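Local coordinates for arabinan endo-1,5-alpha-l-arabinosidase A (Cellvibrio cellulosa, PDB 1GYH), which hydrolyses alpha-1,5-linked arabinan of the plant cell wall, releasing almost exclusively arabinotriose, and is built as a five-bladed beta-propeller, at residues V223-S227 against E299-Q303; I132-D136 against R198-Y203. One frame throughout, in Å; residues are numbered along the deposited sequence.

Contact 1: V223-S227 against E299-Q303; sequences VVGRS and EGWPQ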
loop_
_atom_site.group_PDB
_atom_site.type_symbol
_atom_site.label_atom_id
_atom_site.label_comp_id
_atom_site.label_asym_id
_atom_site.label_seq_id
_atom_site.Cartn_x
_atom_site.Cartn_y
_atom_site.Cartn_z
ATOM N N VAL A 223 -8.103 7.415 6.684
ATOM C CA VAL A 223 -9.165 8.255 6.168
ATOM C C VAL A 223 -9.559 7.785 4.766
ATOM O O VAL A 223 -8.843 6.986 4.107
ATOM C CB VAL A 223 -8.773 9.771 6.089
ATOM C CG1 VAL A 223 -8.476 10.306 7.483
ATOM C CG2 VAL A 223 -7.633 10.026 5.149
ATOM N N VAL A 224 -10.729 8.269 4.323
ATOM C CA VAL A 224 -11.314 7.828 3.046
ATOM C C VAL A 224 -12.058 8.978 2.334
ATOM O O VAL A 224 -12.595 9.886 2.976
ATOM C CB VAL A 224 -12.307 6.582 3.290
ATOM C CG1 VAL A 224 -13.580 7.017 3.978
ATOM C CG2 VAL A 224 -12.652 5.897 1.982
ATOM N N GLY A 225 -12.090 8.888 1.007
ATOM C CA GLY A 225 -12.915 9.720 0.127
ATOM C C GLY A 225 -13.404 8.897 -1.071
ATOM O O GLY A 225 -13.003 7.757 -1.220
ATOM N N ARG A 226 -14.320 9.448 -1.884
ATOM C CA ARG A 226 -14.904 8.683 -2.990
ATOM C C ARG A 226 -15.145 9.545 -4.215
ATOM O O ARG A 226 -15.393 10.774 -4.109
ATOM C CB ARG A 226 -16.179 7.935 -2.534
ATOM C CG ARG A 226 -17.443 8.788 -2.531
ATOM C CD ARG A 226 -18.696 8.108 -1.926
ATOM N NE ARG A 226 -19.834 9.031 -1.837
ATOM C CZ ARG A 226 -20.935 8.786 -1.118
ATOM N NH1 ARG A 226 -21.049 7.641 -0.453
ATOM N NH2 ARG A 226 -21.924 9.662 -1.067
ATOM N N SER A 227 -15.031 8.911 -5.385
ATOM C CA SER A 227 -15.185 9.590 -6.679
ATOM C C SER A 227 -15.958 8.711 -7.666
ATOM O O SER A 227 -15.835 7.483 -7.659
ATOM C CB SER A 227 -13.789 9.900 -7.280
ATOM O OG SER A 227 -13.852 10.459 -8.574
ATOM N N GLU A 299 -25.390 5.871 4.034
ATOM C CA GLU A 299 -24.966 6.965 3.153
ATOM C C GLU A 299 -23.895 6.564 2.118
ATOM O O GLU A 299 -23.383 7.416 1.392
ATOM C CB GLU A 299 -24.481 8.159 3.995
ATOM C CG GLU A 299 -25.551 8.811 4.866
ATOM C CD GLU A 299 -25.981 7.986 6.075
ATOM O OE1 GLU A 299 -25.113 7.415 6.762
ATOM O OE2 GLU A 299 -27.211 7.911 6.366
ATOM N N GLY A 300 -23.526 5.289 2.062
ATOM C CA GLY A 300 -22.610 4.807 1.055
ATOM C C GLY A 300 -21.119 4.873 1.442
ATOM O O GLY A 300 -20.281 4.901 0.545
ATOM N N TRP A 301 -20.816 4.901 2.741
ATOM C CA TRP A 301 -19.437 5.038 3.275
ATOM C C TRP A 301 -18.998 3.776 4.014
ATOM O O TRP A 301 -19.807 3.122 4.729
ATOM C CB TRP A 301 -19.295 6.287 4.192
ATOM C CG TRP A 301 -19.575 7.525 3.432
ATOM C CD1 TRP A 301 -20.781 8.138 3.323
ATOM C CD2 TRP A 301 -18.675 8.268 2.617
ATOM N NE1 TRP A 301 -20.694 9.222 2.492
ATOM C CE2 TRP A 301 -19.408 9.310 2.029
ATOM C CE3 TRP A 301 -17.297 8.163 2.319
ATOM C CZ2 TRP A 301 -18.827 10.252 1.202
ATOM C CZ3 TRP A 301 -16.734 9.100 1.480
ATOM C CH2 TRP A 301 -17.491 10.109 0.920
ATOM N N PRO A 302 -17.724 3.429 3.890
ATOM C CA PRO A 302 -17.207 2.242 4.569
ATOM C C PRO A 302 -17.166 2.419 6.059
ATOM O O PRO A 302 -17.022 3.545 6.565
ATOM C CB PRO A 302 -15.782 2.064 4.000
ATOM C CG PRO A 302 -15.376 3.428 3.515
ATOM C CD PRO A 302 -16.682 4.140 3.118
ATOM N N GLN A 303 -17.328 1.300 6.752
ATOM C CA GLN A 303 -17.356 1.245 8.206
ATOM C C GLN A 303 -16.702 -0.075 8.654
ATOM O O GLN A 303 -16.881 -1.126 8.002
ATOM C CB GLN A 303 -18.818 1.328 8.669
ATOM C CG GLN A 303 -19.008 1.377 10.101
ATOM C CD GLN A 303 -20.482 1.229 10.520
ATOM O OE1 GLN A 303 -21.316 2.112 10.243
ATOM N NE2 GLN A 303 -20.798 0.105 11.186
#
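The side chain of Arg226 lies across one face of the Trp301 indole, joining two neighbouring blades of the five-bladed beta-propeller: strand 221-227 belongs to one, and residues 299-303 lead into the outermost strand, 302-303, of the next. The arginine chain is extended from CG to NE and crosses the long direction of the tryptophan side chain at about a right angle. Arg226 CD sits over the six-membered ring of Trp301, 3.9 Å from its centroid, in a CH-pi contact, and the guanidinium beyond it stacks on the indole with the two planes only 15° apart. Trp301 CZ2 stands 3.4 Å above the centre of the guanidinium, whose opposite face is turned to Tyr202 in a cation-pi interaction, so the charged group is held flat between two aromatic rings.

A polar grip on NH1 completes the placement. Arg226 NH1 donates a nearly straight bond of 3.0 Å to a lone pair of Glu299 O, in the plane of both the carbonyl and the guanidinium. A second, weak bond from NH1 goes to Gly300 O, a carbonyl that also receives the hydroxyl of Tyr204.

Toward the start of the strand, at Gly225 and Val224, the contact becomes apolar. At Gly225 the CA abuts the indole edge at CZ3, while Val224 and Pro302 reach toward each other tip to tip: both valine methyls, CG1 and CG2, stand 4.0 Å from Pro302 CG.

Contact 2: I132-D136 against R198-Y203; sequences IIADD and RKGDYY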
loop_
_atom_site.group_PDB
_atom_site.type_symbol
_atom_site.label_atom_id
_atom_site.label_comp_id
_atom_site.label_asym_id
_atom_site.label_seq_id
_atom_site.Cartn_x
_atom_site.Cartn_y
_atom_site.Cartn_z
ATOM N N ILE A 132 -2.352 -0.547 -7.530
ATOM C CA ILE A 132 -2.772 -0.682 -8.925
ATOM C C ILE A 132 -4.306 -0.786 -9.007
ATOM O O ILE A 132 -4.894 -1.559 -8.270
ATOM C CB ILE A 132 -2.146 -1.935 -9.573
ATOM C CG1 ILE A 132 -0.598 -2.005 -9.369
ATOM C CG2 ILE A 132 -2.498 -2.019 -11.037
ATOM C CD1 ILE A 132 0.181 -0.792 -9.899
ATOM N N ILE A 133 -4.910 -0.041 -9.927
ATOM C CA ILE A 133 -6.386 -0.010 -10.096
ATOM C C ILE A 133 -6.765 0.026 -11.573
ATOM O O ILE A 133 -6.215 0.809 -12.353
ATOM C CB ILE A 133 -7.033 1.179 -9.333
ATOM C CG1 ILE A 133 -8.582 1.153 -9.462
ATOM C CG2 ILE A 133 -6.520 2.561 -9.857
ATOM C CD1 ILE A 133 -9.218 -0.033 -8.713
ATOM N N ALA A 134 -7.707 -0.826 -11.978
ATOM C CA ALA A 134 -8.243 -0.764 -13.316
ATOM C C ALA A 134 -9.591 -0.042 -13.341
ATOM O O ALA A 134 -10.336 -0.091 -12.361
ATOM C CB ALA A 134 -8.400 -2.137 -13.906
ATOM N N ASP A 135 -9.885 0.586 -14.481
ATOM C CA ASP A 135 -11.146 1.296 -14.696
ATOM C C ASP A 135 -12.101 0.505 -15.597
ATOM O O ASP A 135 -11.813 -0.634 -15.928
ATOM C CB ASP A 135 -10.899 2.757 -15.154
ATOM C CG ASP A 135 -10.337 2.908 -16.554
ATOM O OD1 ASP A 135 -10.443 1.990 -17.415
ATOM O OD2 ASP A 135 -9.791 4.004 -16.885
ATOM N N ASP A 136 -13.222 1.113 -15.993
ATOM C CA ASP A 136 -14.215 0.434 -16.819
ATOM C C ASP A 136 -13.918 0.495 -18.325
ATOM O O ASP A 136 -14.720 0.008 -19.128
ATOM C CB ASP A 136 -15.589 1.095 -16.617
ATOM C CG ASP A 136 -16.267 0.688 -15.338
ATOM O OD1 ASP A 136 -15.800 -0.162 -14.550
ATOM O OD2 ASP A 136 -17.329 1.212 -15.023
ATOM N N ARG A 198 -12.826 -0.246 -5.949
ATOM C CA ARG A 198 -14.119 -0.032 -6.624
ATOM C C ARG A 198 -15.185 -0.744 -5.844
ATOM O O ARG A 198 -15.052 -1.924 -5.575
ATOM C CB ARG A 198 -14.069 -0.595 -8.050
ATOM C CG ARG A 198 -15.363 -0.366 -8.869
ATOM C CD ARG A 198 -15.723 1.084 -9.105
ATOM N NE ARG A 198 -16.980 1.119 -9.870
ATOM C CZ ARG A 198 -17.058 0.850 -11.152
ATOM N NH1 ARG A 198 -15.949 0.625 -11.852
ATOM N NH2 ARG A 198 -18.250 0.815 -11.752
ATOM N N LYS A 199 -16.240 -0.023 -5.471
ATOM C CA LYS A 199 -17.446 -0.617 -4.829
ATOM C C LYS A 199 -18.717 0.117 -5.284
ATOM O O LYS A 199 -18.855 1.342 -5.103
ATOM C CB LYS A 199 -17.279 -0.580 -3.305
ATOM C CG LYS A 199 -18.531 -0.997 -2.495
ATOM C CD LYS A 199 -18.665 -2.508 -2.380
ATOM C CE LYS A 199 -19.961 -2.895 -1.646
ATOM N NZ LYS A 199 -19.882 -4.361 -1.282
ATOM N N GLY A 200 -19.671 -0.631 -5.849
ATOM C CA GLY A 200 -20.867 -0.019 -6.429
ATOM C C GLY A 200 -20.537 1.007 -7.500
ATOM O O GLY A 200 -19.780 0.723 -8.432
ATOM N N ASP A 201 -21.101 2.201 -7.381
ATOM C CA ASP A 201 -20.907 3.242 -8.384
ATOM C C ASP A 201 -19.682 4.162 -8.124
ATOM O O ASP A 201 -19.434 5.095 -8.900
ATOM C CB ASP A 201 -22.161 4.120 -8.491
ATOM C CG ASP A 201 -23.395 3.333 -8.907
ATOM O OD1 ASP A 201 -23.275 2.344 -9.688
ATOM O OD2 ASP A 201 -24.523 3.649 -8.487
ATOM N N TYR A 202 -18.906 3.877 -7.089
ATOM C CA TYR A 202 -17.794 4.733 -6.720
ATOM C C TYR A 202 -16.461 4.000 -6.606
ATOM O O TYR A 202 -16.412 2.784 -6.329
ATOM C CB TYR A 202 -18.065 5.371 -5.376
ATOM C CG TYR A 202 -19.130 6.423 -5.359
ATOM C CD1 TYR A 202 -18.848 7.737 -5.691
ATOM C CD2 TYR A 202 -20.437 6.107 -4.974
ATOM C CE1 TYR A 202 -19.834 8.708 -5.647
ATOM C CE2 TYR A 202 -21.427 7.087 -4.919
ATOM C CZ TYR A 202 -21.116 8.368 -5.265
ATOM O OH TYR A 202 -22.080 9.340 -5.223
ATOM N N TYR A 203 -15.393 4.785 -6.834
ATOM C CA TYR A 203 -14.038 4.427 -6.444
ATOM C C TYR A 203 -13.777 5.023 -5.062
ATOM O O TYR A 203 -14.037 6.207 -4.841
ATOM C CB TYR A 203 -13.013 4.963 -7.435
ATOM C CG TYR A 203 -13.052 4.300 -8.775
ATOM C CD1 TYR A 203 -13.962 4.722 -9.748
ATOM C CD2 TYR A 203 -12.221 3.221 -9.079
ATOM C CE1 TYR A 203 -14.021 4.098 -10.992
ATOM C CE2 TYR A 203 -12.286 2.592 -10.305
ATOM C CZ TYR A 203 -13.178 3.040 -11.262
ATOM O OH TYR A 203 -13.262 2.425 -12.490
HETATM O O HOH W 1 -14.414 3.604 -14.586
#
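The Tyr203 ring presents its edge to the segment 132-136: Ile133 CG1 lies 4.1 Å from CE2, and Ala134 O, near the ring plane, is 3.9 Å from the same carbon. Over the centre of one ring face lies CD of Arg198, from the partner strand of the same beta hairpin. The Arg198 guanidinium in turn is met at its edge by the Asp136 carboxylate, the two planes being turned about 50° apart. Together these groups bridge adjacent propeller blades, from the end of strand 131-134 to the hairpin of strands 191-199 and 202-209, whose type II' turn runs from Lys199 to Tyr202.

The salt bridge is lopsided. Arg198 NH1 gives Asp136 OD1 a nearly straight bond of 2.8 Å, in the guanidinium plane but reaching the oxygen from above the carboxylate plane, whereas NH2 makes only a weak bond of 3.4 Å to OD2. The arginine chain bends at chi2 (62°), which folds it back over Tyr203, and Arg198 NE donates a 3.2 Å bond to Gly200 O in the turn, fixing the guanidinium from the other end.

The backbone of Asp135 passes beside the Tyr203 hydroxyl, with CA 3.3 Å from OH. A water in the ring plane is hydrogen-bonded to Tyr203 OH and accepts from Asp136 N. The Asp135 carboxylate looks elsewhere, to His137 N, Gln139 and Trp141.

With Asp136 exposed, the ion pair is probably weakened by solvent, and the bond from Arg198 NE to the turn carbonyl probably sets the direction from which the guanidinium meets Asp136.

How the contacts relate
From the N terminus the chain first reaches 132-136, at the end of the first strand of one blade and in the loop that follows, completes that blade and enters the next, where 198-203 closes contact 2 across 61 intervening residues. Strand 202-209 then continues to its neighbour 221-227, where contact 1 opens; 71 residues later 299-303 closes it at the outer edge of the following blade. The two loops run in series and neither nest nor cross. They meet in the middle blade, where the paired strands 202-209 and 221-227 are joined by Tyr203 N and Ser227 O, 2.9 Å apart. With centres about 13 Å apart, the contacts thus tie three consecutive blades of the propeller together.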